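Local structure of glucosamine-6-phosphate deaminase (Bacillus subtilis, 2BKX) at residues V3-T8 and I233-A238; S57-T62 and H91-P96; F141-T146 and V155-Q160. The protein belongs to the glucosamine-6-phosphate isomerase/6-phosphogluconolactonase family, with a Rossmann-like alpha/beta fold, and holds fructose-6-phosphate in a pocket. All blocks are in the same frame, centred on the assembly; numbering follows the deposited sequence.

Contact 1 of 3, residues V3-T8 and I233-A238; sequences VMECQT and IDREAA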
ATOM      1  N   VAL A   3       1.823  12.982 -12.300  1.00 10.58           N
ATOM      2  CA  VAL A   3       2.043  13.553 -10.979  1.00 11.32           C
ATOM      3  C   VAL A   3       1.066  14.672 -10.757  1.00 12.28           C
ATOM      4  O   VAL A   3       0.973  15.587 -11.568  1.00 13.48           O
ATOM      5  CB  VAL A   3       3.501  14.047 -10.810  1.00 12.45           C
ATOM      6  CG1 VAL A   3       3.737  14.589  -9.418  1.00 14.20           C
ATOM      7  CG2 VAL A   3       4.472  12.922 -11.101  1.00 13.94           C
ATOM      8  N   MET A   4       0.329  14.602  -9.653  1.00 11.21           N
ATOM      9  CA  MET A   4      -0.708  15.585  -9.322  1.00 15.03           C
ATOM     10  C   MET A   4      -0.348  16.183  -7.941  1.00 13.43           C
ATOM     11  O   MET A   4      -0.375  15.464  -6.933  1.00 11.82           O
ATOM     12  CB  MET A   4      -2.026  14.824  -9.192  1.00 15.65           C
ATOM     13  CG  MET A   4      -3.177  15.204 -10.094  0.50 20.03           C
ATOM     14  SD  MET A   4      -4.545  15.842  -9.068  0.50 21.58           S
ATOM     15  CE  MET A   4      -5.886  15.853 -10.245  0.50 21.75           C
ATOM     16  N   GLU A   5       0.005  17.466  -7.878  1.00 14.12           N
ATOM     17  CA  GLU A   5       0.201  18.140  -6.609  1.00 14.44           C
ATOM     18  C   GLU A   5      -1.176  18.482  -6.056  1.00 12.61           C
ATOM     19  O   GLU A   5      -2.082  18.929  -6.770  1.00 14.90           O
ATOM     20  CB  GLU A   5       1.074  19.414  -6.730  1.00 16.19           C
ATOM     21  CG  GLU A   5       1.828  19.750  -5.406  1.00 18.06           C
ATOM     22  CD  GLU A   5       2.898  20.855  -5.563  1.00 20.30           C
ATOM     23  OE1 GLU A   5       3.815  20.720  -6.408  1.00 26.93           O
ATOM     24  OE2 GLU A   5       2.819  21.835  -4.796  1.00 25.20           O
ATOM     25  N   CYS A   6      -1.334  18.214  -4.772  1.00 10.07           N
ATOM     26  CA  CYS A   6      -2.569  18.434  -4.017  1.00 11.41           C
ATOM     27  C   CYS A   6      -2.274  19.514  -2.995  1.00 10.25           C
ATOM     28  O   CYS A   6      -1.208  19.521  -2.401  1.00  9.88           O
ATOM     29  CB  CYS A   6      -2.973  17.137  -3.287  1.00 10.31           C
ATOM     30  SG  CYS A   6      -3.278  15.776  -4.468  1.00 12.94           S
ATOM     31  N   GLN A   7      -3.243  20.391  -2.745  1.00 11.03           N
ATOM     32  CA  GLN A   7      -3.050  21.517  -1.840  1.00 12.36           C
ATOM     33  C   GLN A   7      -2.915  21.073  -0.390  1.00 10.05           C
ATOM     34  O   GLN A   7      -2.190  21.694   0.403  1.00 11.90           O
ATOM     35  CB  GLN A   7      -4.261  22.455  -1.944  1.00 14.02           C
ATOM     36  CG  GLN A   7      -3.939  23.879  -2.238  1.00 21.18           C
ATOM     37  CD  GLN A   7      -5.202  24.741  -2.456  1.00 19.70           C
ATOM     38  OE1 GLN A   7      -5.541  25.573  -1.620  1.00 29.94           O
ATOM     39  NE2 GLN A   7      -5.909  24.506  -3.575  1.00 27.16           N
ATOM     40  N   THR A   8      -3.626  19.998  -0.044  1.00  7.90           N
ATOM     41  CA  THR A   8      -3.713  19.518   1.307  1.00  6.92           C
ATOM     42  C   THR A   8      -3.815  17.996   1.300  1.00  6.91           C
ATOM     43  O   THR A   8      -4.183  17.392   0.288  1.00  6.33           O
ATOM     44  CB  THR A   8      -4.981  20.029   2.027  1.00  6.73           C
ATOM     45  OG1 THR A   8      -6.124  19.516   1.337  1.00  7.07           O
ATOM     46  CG2 THR A   8      -5.058  21.540   2.032  1.00  7.90           C
ATOM     47  N   ILE A 233       0.721  14.026  -4.528  1.00  6.33           N
ATOM     48  CA  ILE A 233       1.739  14.545  -3.605  1.00  7.24           C
ATOM     49  C   ILE A 233       1.201  15.819  -2.992  1.00  7.56           C
ATOM     50  O   ILE A 233       0.859  16.736  -3.730  1.00  8.59           O
ATOM     51  CB  ILE A 233       3.030  14.861  -4.357  1.00  7.58           C
ATOM     52  CG1 ILE A 233       3.499  13.637  -5.190  1.00  7.49           C
ATOM     53  CG2 ILE A 233       4.131  15.263  -3.401  1.00  9.90           C
ATOM     54  CD1 ILE A 233       4.701  13.870  -6.121  1.00 10.88           C
ATOM     55  N   ASP A 234       1.130  15.884  -1.670  1.00  7.51           N
ATOM     56  CA  ASP A 234       0.710  17.135  -1.042  1.00  7.52           C
ATOM     57  C   ASP A 234       1.842  18.160  -0.987  1.00  8.77           C
ATOM     58  O   ASP A 234       2.974  17.874  -1.352  1.00  9.14           O
ATOM     59  CB  ASP A 234      -0.022  16.927   0.264  1.00  8.64           C
ATOM     60  CG  ASP A 234       0.845  16.508   1.409  1.00  9.04           C
ATOM     61  OD1 ASP A 234       2.100  16.551   1.336  1.00  9.08           O
ATOM     62  OD2 ASP A 234       0.236  16.164   2.448  1.00 11.90           O
ATOM     63  N   ARG A 235       1.523  19.393  -0.590  1.00  9.63           N
ATOM     64  CA  ARG A 235       2.472  20.524  -0.679  1.00 11.19           C
ATOM     65  C   ARG A 235       3.727  20.253   0.129  1.00 10.98           C
ATOM     66  O   ARG A 235       4.836  20.500  -0.301  1.00 12.22           O
ATOM     67  CB  ARG A 235       1.799  21.835  -0.242  1.00 13.55           C
ATOM     68  CG  ARG A 235       0.645  22.188  -1.106  1.00 19.18           C
ATOM     69  CD  ARG A 235       1.024  22.622  -2.497  1.00 29.08           C
ATOM     70  NE  ARG A 235      -0.094  22.459  -3.428  1.00 31.89           N
ATOM     71  CZ  ARG A 235      -0.126  22.919  -4.676  1.00 34.82           C
ATOM     72  NH1 ARG A 235      -1.210  22.699  -5.423  1.00 35.29           N
ATOM     73  NH2 ARG A 235       0.913  23.576  -5.188  1.00 36.67           N
ATOM     74  N   GLU A 236       3.570  19.701   1.306  1.00 10.71           N
ATOM     75  CA  GLU A 236       4.694  19.434   2.168  1.00 11.36           C
ATOM     76  C   GLU A 236       5.621  18.378   1.563  1.00 10.74           C
ATOM     77  O   GLU A 236       6.844  18.462   1.650  1.00 12.67           O
ATOM     78  CB  GLU A 236       4.188  19.015   3.542  1.00 11.98           C
ATOM     79  CG  GLU A 236       3.590  20.180   4.361  1.00 13.92           C
ATOM     80  CD  GLU A 236       2.293  20.733   3.794  1.00 19.64           C
ATOM     81  OE1 GLU A 236       1.473  19.939   3.270  1.00 22.41           O
ATOM     82  OE2 GLU A 236       2.072  21.981   3.872  1.00 26.26           O
ATOM     83  N   ALA A 237       5.034  17.369   0.945  1.00  9.40           N
ATOM     84  CA  ALA A 237       5.826  16.329   0.308  1.00  8.80           C
ATOM     85  C   ALA A 237       6.519  16.807  -0.960  1.00  9.00           C
ATOM     86  O   ALA A 237       7.514  16.209  -1.351  1.00  8.20           O
ATOM     87  CB  ALA A 237       4.945  15.145   0.020  1.00  8.89           C
ATOM     88  N   ALA A 238       5.997  17.873  -1.571  1.00  8.36           N
ATOM     89  CA  ALA A 238       6.521  18.407  -2.835  1.00  8.93           C
ATOM     90  C   ALA A 238       7.604  19.464  -2.652  1.00 10.24           C
ATOM     91  O   ALA A 238       8.124  19.966  -3.639  1.00 11.13           O
ATOM     92  CB  ALA A 238       5.393  18.999  -3.688  1.00  9.76           C
TER
HETATM   93  O   HOH W   1      -0.887  21.428   2.998  1.00 29.87           O
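Glu5 and Arg235 meet beside the parallel pairing of strands 2-6 and 229-234. Two backbone bonds set that pairing: Ile233 N donates to Met4 O at 3.0 Å, and Cys6 N donates to Ile233 O at 2.8 Å. Glu5 therefore stands beside Ile233 on one face of the sheet, and its side chain can be followed outward. Glu5 CB lies 4.0 Å from Ile233 O. Glu5 CG, turned anti to the backbone N (chi1 -153°), rests over the centre of the Arg235 guanidinium, 3.7 Å above its plane. Glu5 CD lies 3.6 Å from Ala238 CB. At the tip the two oxygens part company: Glu5 OE2 forms a salt bridge with Arg235 NH2 at 2.6 Å, the flat groups inclined at 66°, whereas OE1 pairs with Arg241. Arg235 reaches this position by bending at chi2 (-70°), and its NE adds a weak bond to Cys6 O. Further back, Val3 CG1 packs on Ile233 CD1 at 3.5 Å, under helix 203-211. The contact thus joins the first and last strands of the chain, neighbours in its Rossmann-like sheet, and a carboxylate shared by two arginines is likely to stay ionised, adding charge pairing to the backbone bonds.

Contact 2 of 3, residues S57-T62 and H91-P96; sequences SFQNIT and HIDSKP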
ATOM      1  N   SER A  57     -21.293   0.857  -3.224  1.00 14.31           N
ATOM      2  CA  SER A  57     -21.304  -0.535  -2.723  1.00 14.33           C
ATOM      3  C   SER A  57     -19.981  -1.254  -2.951  1.00 14.14           C
ATOM      4  O   SER A  57     -19.385  -1.192  -4.018  1.00 15.32           O
ATOM      5  CB  SER A  57     -22.380  -1.360  -3.406  1.00 14.76           C
ATOM      6  OG  SER A  57     -22.387  -2.708  -2.891  1.00 16.24           O
ATOM      7  N   PHE A  58     -19.567  -2.021  -1.959  1.00 13.74           N
ATOM      8  CA  PHE A  58     -18.366  -2.830  -2.007  1.00 13.38           C
ATOM      9  C   PHE A  58     -18.692  -4.331  -2.084  1.00 13.18           C
ATOM     10  O   PHE A  58     -17.850  -5.187  -1.865  1.00 13.05           O
ATOM     11  CB  PHE A  58     -17.509  -2.489  -0.776  1.00 13.44           C
ATOM     12  CG  PHE A  58     -17.153  -0.985  -0.645  1.00 12.59           C
ATOM     13  CD1 PHE A  58     -18.045  -0.078  -0.095  1.00 15.08           C
ATOM     14  CD2 PHE A  58     -15.891  -0.514  -0.999  1.00 15.05           C
ATOM     15  CE1 PHE A  58     -17.710   1.302   0.026  1.00 16.15           C
ATOM     16  CE2 PHE A  58     -15.564   0.853  -0.887  1.00 12.52           C
ATOM     17  CZ  PHE A  58     -16.469   1.745  -0.369  1.00 15.00           C
ATOM     18  N   GLN A  59     -19.943  -4.663  -2.414  1.00 13.90           N
ATOM     19  CA  GLN A  59     -20.405  -6.043  -2.291  1.00 15.45           C
ATOM     20  C   GLN A  59     -19.645  -7.092  -3.094  1.00 14.45           C
ATOM     21  O   GLN A  59     -19.546  -8.247  -2.683  1.00 15.12           O
ATOM     22  CB  GLN A  59     -21.920  -6.141  -2.592  1.00 15.87           C
ATOM     23  CG  GLN A  59     -22.729  -5.598  -1.458  1.00 22.37           C
ATOM     24  CD  GLN A  59     -24.201  -5.902  -1.506  1.00 23.47           C
ATOM     25  OE1 GLN A  59     -24.677  -6.713  -2.318  1.00 32.66           O
ATOM     26  NE2 GLN A  59     -24.940  -5.266  -0.599  1.00 30.35           N
ATOM     27  N   ASN A  60     -19.117  -6.713  -4.248  1.00 13.26           N
ATOM     28  CA  ASN A  60     -18.474  -7.706  -5.086  1.00 13.12           C
ATOM     29  C   ASN A  60     -16.969  -7.534  -5.215  1.00 12.18           C
ATOM     30  O   ASN A  60     -16.337  -8.266  -5.997  1.00 12.94           O
ATOM     31  CB  ASN A  60     -19.174  -7.810  -6.444  1.00 14.17           C
ATOM     32  CG  ASN A  60     -20.533  -8.458  -6.301  1.00 16.71           C
ATOM     33  OD1 ASN A  60     -20.628  -9.675  -6.101  1.00 22.24           O
ATOM     34  ND2 ASN A  60     -21.567  -7.652  -6.307  1.00 20.12           N
ATOM     35  N   ILE A  61     -16.408  -6.648  -4.402  1.00 10.66           N
ATOM     36  CA  ILE A  61     -14.974  -6.391  -4.474  1.00 10.55           C
ATOM     37  C   ILE A  61     -14.183  -7.497  -3.805  1.00  9.35           C
ATOM     38  O   ILE A  61     -14.679  -8.203  -2.923  1.00 10.22           O
ATOM     39  CB  ILE A  61     -14.534  -5.007  -3.896  1.00 11.83           C
ATOM     40  CG1 ILE A  61     -14.537  -4.947  -2.357  1.00 13.86           C
ATOM     41  CG2 ILE A  61     -15.312  -3.864  -4.545  1.00 13.30           C
ATOM     42  CD1 ILE A  61     -13.768  -3.753  -1.793  1.00 15.47           C
ATOM     43  N   THR A  62     -12.968  -7.656  -4.293  1.00  7.85           N
ATOM     44  CA  THR A  62     -11.932  -8.453  -3.641  1.00  7.26           C
ATOM     45  C   THR A  62     -10.780  -7.530  -3.335  1.00  6.26           C
ATOM     46  O   THR A  62     -10.510  -6.642  -4.119  1.00  7.49           O
ATOM     47  CB  THR A  62     -11.451  -9.589  -4.581  1.00  7.78           C
ATOM     48  OG1 THR A  62     -12.577 -10.436  -4.881  1.00 10.67           O
ATOM     49  CG2 THR A  62     -10.335 -10.384  -3.980  1.00 10.28           C
ATOM     50  N   HIS A  91     -16.624  -1.160   8.120  1.00 10.05           N
ATOM     51  CA  HIS A  91     -17.462  -0.031   7.788  1.00 10.71           C
ATOM     52  C   HIS A  91     -18.110  -0.147   6.419  1.00 10.24           C
ATOM     53  O   HIS A  91     -18.861   0.751   6.038  1.00 12.75           O
ATOM     54  CB  HIS A  91     -16.609   1.262   7.831  1.00 11.65           C
ATOM     55  CG  HIS A  91     -16.060   1.580   9.172  1.00 13.69           C
ATOM     56  ND1 HIS A  91     -16.859   1.807  10.270  1.00 18.73           N
ATOM     57  CD2 HIS A  91     -14.779   1.742   9.596  1.00 16.61           C
ATOM     58  CE1 HIS A  91     -16.094   2.058  11.321  1.00 19.18           C
ATOM     59  NE2 HIS A  91     -14.828   2.028  10.939  1.00 18.57           N
ATOM     60  N   ILE A  92     -17.862  -1.224   5.687  1.00 10.16           N
ATOM     61  CA  ILE A  92     -18.351  -1.382   4.328  1.00 10.33           C
ATOM     62  C   ILE A  92     -19.145  -2.681   4.156  1.00 10.66           C
ATOM     63  O   ILE A  92     -19.117  -3.553   5.021  1.00 11.94           O
ATOM     64  CB  ILE A  92     -17.178  -1.332   3.291  1.00 10.12           C
ATOM     65  CG1 ILE A  92     -16.188  -2.474   3.506  1.00  9.45           C
ATOM     66  CG2 ILE A  92     -16.463   0.018   3.378  1.00 10.56           C
ATOM     67  CD1 ILE A  92     -15.095  -2.534   2.450  1.00 10.40           C
ATOM     68  N   ASP A  93     -19.829  -2.819   3.021  1.00  9.97           N
ATOM     69  CA  ASP A  93     -20.719  -3.957   2.762  1.00 10.62           C
ATOM     70  C   ASP A  93     -20.060  -4.976   1.864  1.00 10.64           C
ATOM     71  O   ASP A  93     -20.696  -5.579   0.993  1.00 12.06           O
ATOM     72  CB  ASP A  93     -22.052  -3.465   2.129  1.00 10.36           C
ATOM     73  CG  ASP A  93     -21.867  -2.814   0.734  1.00 12.42           C
ATOM     74  OD1 ASP A  93     -20.770  -2.300   0.442  1.00 12.61           O
ATOM     75  OD2 ASP A  93     -22.829  -2.811  -0.078  1.00 15.68           O
ATOM     76  N   SER A  94     -18.776  -5.222   2.091  1.00 11.46           N
ATOM     77  CA  SER A  94     -18.046  -6.242   1.342  1.00 11.11           C
ATOM     78  C   SER A  94     -18.379  -7.652   1.815  1.00 10.64           C
ATOM     79  O   SER A  94     -19.027  -7.819   2.840  1.00 11.60           O
ATOM     80  CB  SER A  94     -16.553  -5.960   1.490  1.00 11.76           C
ATOM     81  OG  SER A  94     -16.191  -6.058   2.838  1.00 11.84           O
ATOM     82  N   LYS A  95     -17.897  -8.658   1.095  1.00  9.49           N
ATOM     83  CA  LYS A  95     -17.869 -10.035   1.604  1.00 10.45           C
ATOM     84  C   LYS A  95     -16.546 -10.233   2.328  1.00  8.83           C
ATOM     85  O   LYS A  95     -15.477 -10.238   1.704  1.00  8.80           O
ATOM     86  CB  LYS A  95     -17.974 -11.057   0.473  1.00 10.94           C
ATOM     87  CG  LYS A  95     -19.278 -11.013  -0.305  1.00 12.97           C
ATOM     88  CD  LYS A  95     -19.303 -12.157  -1.321  1.00 15.14           C
ATOM     89  CE  LYS A  95     -20.536 -12.064  -2.203  1.00 19.21           C
ATOM     90  NZ  LYS A  95     -20.462 -10.921  -3.149  1.00 25.81           N
ATOM     91  N   PRO A  96     -16.578 -10.394   3.662  1.00  7.86           N
ATOM     92  CA  PRO A  96     -15.318 -10.484   4.409  1.00  8.19           C
ATOM     93  C   PRO A  96     -14.316 -11.521   3.932  1.00  7.64           C
ATOM     94  O   PRO A  96     -13.120 -11.327   4.103  1.00  8.37           O
ATOM     95  CB  PRO A  96     -15.779 -10.753   5.847  1.00  9.15           C
ATOM     96  CG  PRO A  96     -17.125 -10.130   5.932  1.00 10.15           C
ATOM     97  CD  PRO A  96     -17.743 -10.342   4.577  1.00  8.19           C
TER
HETATM   98  O   HOH W   2     -16.916  -8.339  -1.504  1.00 17.28           O
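Gln59 and Ser94 bring their CA atoms within 4.3 Å of each other where two irregular loops pass, the first folded as a type I turn from Phe58 to Ile61 closed by the bond from Ile61 N to Phe58 O. Asp93 is the main polar link. With CG placed between its own backbone N and carbonyl carbon (chi1 64°), its carboxylate reaches over the start of the turn. Asp93 OD1 takes a nearly straight bond from Phe58 N at 2.7 Å, on the syn side. Asp93 OD2 accepts from Ser57 OG at 2.8 Å, also syn, and from Gln59 NE2 on the anti side, both donors approaching from one face of the carboxylate. Ser57 OG in turn accepts from Gln59 N, an ST turn that fixes the hydroxyl. The two loops follow helices 41-53 and 80-89 and lead into strands 62-69 and 99-100, which pair in parallel, so the contact ties successive helix-to-strand connections of the alpha/beta fold. Inward, Ile92 CG2 sits over one face of the Phe58 ring, 3.9 Å from its centroid, a CH-pi contact shifted toward the rim, while Asp93 OD1 lies at the ring edge. Outward, Lys95 bends at chi4 (71°) to put NZ 2.9 Å from Gln59 O, above the carbonyl plane, with a weak second bond to Asn60 OD1. A water accepts from Lys95 N and lies 2.7 Å from Ile61 O.

Contact 3 of 3, residues F141-T146 and V155-Q160; sequences FNEPGT and VTLNEQ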
ATOM      1  N   PHE A 141       7.090  -3.454   1.561  1.00  6.46           N
ATOM      2  CA  PHE A 141       8.334  -3.483   2.350  1.00  6.19           C
ATOM      3  C   PHE A 141       9.513  -3.984   1.524  1.00  6.20           C
ATOM      4  O   PHE A 141      10.456  -4.640   2.033  1.00  7.13           O
ATOM      5  CB  PHE A 141       8.179  -4.259   3.652  1.00  6.71           C
ATOM      6  CG  PHE A 141       7.380  -3.544   4.724  1.00  6.36           C
ATOM      7  CD1 PHE A 141       6.536  -4.289   5.499  1.00  9.19           C
ATOM      8  CD2 PHE A 141       7.528  -2.178   5.000  1.00  8.36           C
ATOM      9  CE1 PHE A 141       5.841  -3.702   6.580  1.00 10.50           C
ATOM     10  CE2 PHE A 141       6.803  -1.586   6.056  1.00  8.81           C
ATOM     11  CZ  PHE A 141       5.983  -2.353   6.839  1.00 10.97           C
ATOM     12  N   ASN A 142       9.479  -3.650   0.236  1.00  5.71           N
ATOM     13  CA  ASN A 142      10.621  -3.873  -0.656  1.00  5.78           C
ATOM     14  C   ASN A 142      11.643  -2.782  -0.441  1.00  6.24           C
ATOM     15  O   ASN A 142      11.448  -1.665  -0.922  1.00  5.92           O
ATOM     16  CB  ASN A 142      10.163  -3.919  -2.113  1.00  5.58           C
ATOM     17  CG  ASN A 142       9.192  -5.026  -2.359  1.00  5.55           C
ATOM     18  OD1 ASN A 142       9.590  -6.197  -2.467  1.00  7.01           O
ATOM     19  ND2 ASN A 142       7.926  -4.682  -2.499  1.00  5.96           N
ATOM     20  N   GLU A 143      12.667  -3.098   0.366  1.00  6.74           N
ATOM     21  CA  GLU A 143      13.665  -2.115   0.759  1.00  6.71           C
ATOM     22  C   GLU A 143      14.706  -1.935  -0.334  1.00  6.78           C
ATOM     23  O   GLU A 143      14.819  -2.759  -1.250  1.00  6.93           O
ATOM     24  CB  GLU A 143      14.340  -2.530   2.058  1.00  6.90           C
ATOM     25  CG  GLU A 143      13.395  -2.705   3.252  1.00  7.96           C
ATOM     26  CD  GLU A 143      12.957  -1.448   3.957  1.00  7.97           C
ATOM     27  OE1 GLU A 143      12.899  -0.370   3.336  1.00  7.68           O
ATOM     28  OE2 GLU A 143      12.677  -1.491   5.187  1.00  8.21           O
ATOM     29  N   PRO A 144      15.510  -0.864  -0.243  1.00  6.93           N
ATOM     30  CA  PRO A 144      16.586  -0.696  -1.213  1.00  7.77           C
ATOM     31  C   PRO A 144      17.426  -1.933  -1.412  1.00  8.05           C
ATOM     32  O   PRO A 144      17.762  -2.642  -0.455  1.00  9.37           O
ATOM     33  CB  PRO A 144      17.382   0.457  -0.606  1.00  9.06           C
ATOM     34  CG  PRO A 144      16.357   1.266   0.110  1.00  8.91           C
ATOM     35  CD  PRO A 144      15.432   0.264   0.700  1.00  7.20           C
ATOM     36  N   GLY A 145      17.694  -2.214  -2.686  1.00  8.04           N
ATOM     37  CA  GLY A 145      18.408  -3.396  -3.080  1.00  8.58           C
ATOM     38  C   GLY A 145      17.550  -4.546  -3.547  1.00  9.28           C
ATOM     39  O   GLY A 145      18.083  -5.575  -3.959  1.00 11.25           O
ATOM     40  N   THR A 146      16.221  -4.402  -3.475  1.00  8.44           N
ATOM     41  CA  THR A 146      15.346  -5.474  -3.866  1.00  7.59           C
ATOM     42  C   THR A 146      15.271  -5.527  -5.393  1.00  6.98           C
ATOM     43  O   THR A 146      15.104  -4.511  -6.062  1.00  7.76           O
ATOM     44  CB  THR A 146      13.930  -5.241  -3.278  1.00  7.39           C
ATOM     45  OG1 THR A 146      13.992  -5.194  -1.848  1.00  8.53           O
ATOM     46  CG2 THR A 146      12.946  -6.340  -3.633  1.00  7.80           C
ATOM     47  N   VAL A 155      11.000 -10.388   4.334  1.00  8.09           N
ATOM     48  CA  VAL A 155      12.018  -9.349   4.373  1.00  8.51           C
ATOM     49  C   VAL A 155      12.414  -8.978   5.778  1.00  8.61           C
ATOM     50  O   VAL A 155      11.608  -9.058   6.708  1.00  9.53           O
ATOM     51  CB  VAL A 155      11.549  -8.080   3.633  1.00  8.66           C
ATOM     52  CG1 VAL A 155      11.282  -8.441   2.180  1.00 11.00           C
ATOM     53  CG2 VAL A 155      10.297  -7.458   4.300  1.00  8.96           C
ATOM     54  N   THR A 156      13.672  -8.565   5.912  1.00  9.46           N
ATOM     55  CA  THR A 156      14.152  -7.977   7.148  1.00  9.81           C
ATOM     56  C   THR A 156      14.035  -6.470   6.961  1.00  9.69           C
ATOM     57  O   THR A 156      14.632  -5.908   6.059  1.00 11.14           O
ATOM     58  CB  THR A 156      15.609  -8.415   7.434  1.00 11.56           C
ATOM     59  OG1 THR A 156      15.634  -9.829   7.561  1.00 15.31           O
ATOM     60  CG2 THR A 156      16.180  -7.774   8.689  1.00 13.33           C
ATOM     61  N   LEU A 157      13.254  -5.819   7.805  1.00  8.94           N
ATOM     62  CA  LEU A 157      13.027  -4.407   7.694  1.00  9.05           C
ATOM     63  C   LEU A 157      14.299  -3.600   7.954  1.00  9.52           C
ATOM     64  O   LEU A 157      15.097  -3.885   8.859  1.00  9.67           O
ATOM     65  CB  LEU A 157      11.948  -3.949   8.664  1.00  9.43           C
ATOM     66  CG  LEU A 157      10.590  -4.631   8.467  1.00  7.77           C
ATOM     67  CD1 LEU A 157       9.634  -4.157   9.536  1.00  9.37           C
ATOM     68  CD2 LEU A 157       9.991  -4.327   7.118  1.00  9.67           C
ATOM     69  N   ASN A 158      14.492  -2.565   7.151  1.00  8.81           N
ATOM     70  CA  ASN A 158      15.614  -1.671   7.411  1.00  9.55           C
ATOM     71  C   ASN A 158      15.388  -0.911   8.704  1.00  9.21           C
ATOM     72  O   ASN A 158      14.252  -0.626   9.113  1.00  8.55           O
ATOM     73  CB  ASN A 158      15.772  -0.674   6.271  1.00  9.81           C
ATOM     74  CG  ASN A 158      16.416  -1.271   5.025  1.00 12.60           C
ATOM     75  OD1 ASN A 158      16.640  -2.488   4.889  1.00 16.46           O
ATOM     76  ND2 ASN A 158      16.724  -0.382   4.097  1.00 16.91           N
ATOM     77  N   GLU A 159      16.466  -0.490   9.343  1.00 10.15           N
ATOM     78  CA  GLU A 159      16.312   0.302  10.558  1.00 11.31           C
ATOM     79  C   GLU A 159      15.511   1.590  10.344  1.00 10.07           C
ATOM     80  O   GLU A 159      14.735   1.991  11.207  1.00 10.87           O
ATOM     81  CB  GLU A 159      17.673   0.583  11.208  1.00 12.82           C
ATOM     82  CG  GLU A 159      18.448  -0.724  11.583  1.00 18.74           C
ATOM     83  CD  GLU A 159      17.624  -1.857  12.263  1.00 20.62           C
ATOM     84  OE1 GLU A 159      16.741  -1.631  13.125  1.00 17.93           O
ATOM     85  OE2 GLU A 159      17.891  -3.039  11.943  1.00 28.55           O
ATOM     86  N   GLN A 160      15.654   2.233   9.189  1.00 11.50           N
ATOM     87  CA  GLN A 160      14.863   3.457   8.939  1.00 11.11           C
ATOM     88  C   GLN A 160      13.359   3.194   8.969  1.00  9.93           C
ATOM     89  O   GLN A 160      12.585   4.035   9.391  1.00 10.03           O
ATOM     90  CB  GLN A 160      15.242   4.080   7.615  1.00 12.22           C
ATOM     91  CG  GLN A 160      14.732   5.445   7.437  1.00 15.44           C
ATOM     92  CD  GLN A 160      14.835   5.877   6.024  1.00 16.81           C
ATOM     93  OE1 GLN A 160      15.664   6.711   5.673  1.00 24.14           O
ATOM     94  NE2 GLN A 160      14.026   5.283   5.190  1.00 22.21           N
TER
HETATM   95  O   HOH W   3      18.371  -1.966   2.100  1.00 20.12           O
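Phe141 and Leu157 form the close-packed half of this contact. Leu157 CD2 comes down on one face of the Phe141 ring, 3.8 Å from its centroid and displaced toward the rim, in a CH-pi arrangement. Val155 CG2 fills in alongside, 3.9 Å from Phe141 CB, so residues at the end of strand 153-156 pack against the beginning of the loop. Glu143 continues the buried part with polar atoms. Its chain folds back at chi2 (-80°), which lays the carboxylate flat against the side-chain amide of Asn158: the two planes are only 12° apart, and Glu143 CD stands 3.6 Å from Asn158 CG. From above that carboxylate plane, Asn158 N donates to Glu143 OE2 at 2.9 Å, in a nearly straight bond. OE2 is further held by Thr161, and OE1 by Asn136 and His138, leaving the buried group gripped from several directions.

The outer side is looser. Pro144 only brushes Asn158, its CD 3.7 Å from ND2, and a water links the two residues, donating to Pro144 O at 2.7 Å and accepting from Asn158 ND2 at 3.0 Å. Here the chain makes a type II turn from Glu143 to Thr146; Glu143 O receives both the backbone N and the hydroxyl of Thr146, and Gly145 takes the positive phi.

The side chain of Phe141 lies about 4 Å from the bound fructose-6-phosphate, and His138 belongs to its pocket. Glu143 bonds to that histidine, which is consistent with a second-shell place behind the fructose-6-phosphate pocket in this family's Rossmann-like fold.

How the contacts relate
All three contacts are partly buried and none touches another; the nearest atoms of contacts 1 and 3 are about 14 Å apart. Contact 1 closes the long loop of chain within which contacts 2 and 3 follow in series, on opposite sides of the chain's centre. Contacts 1 and 3 both reach the same mixed sheet, the former through strand-to-strand bonds and the latter by a loop packing on a strand end, while contact 2 joins two connecting loops. Their charged groups differ with place: an arginine-paired carboxylate near the surface in contact 1, a carboxylate taking neutral donors in contact 2, and a buried one beside the ligand pocket in contact 3.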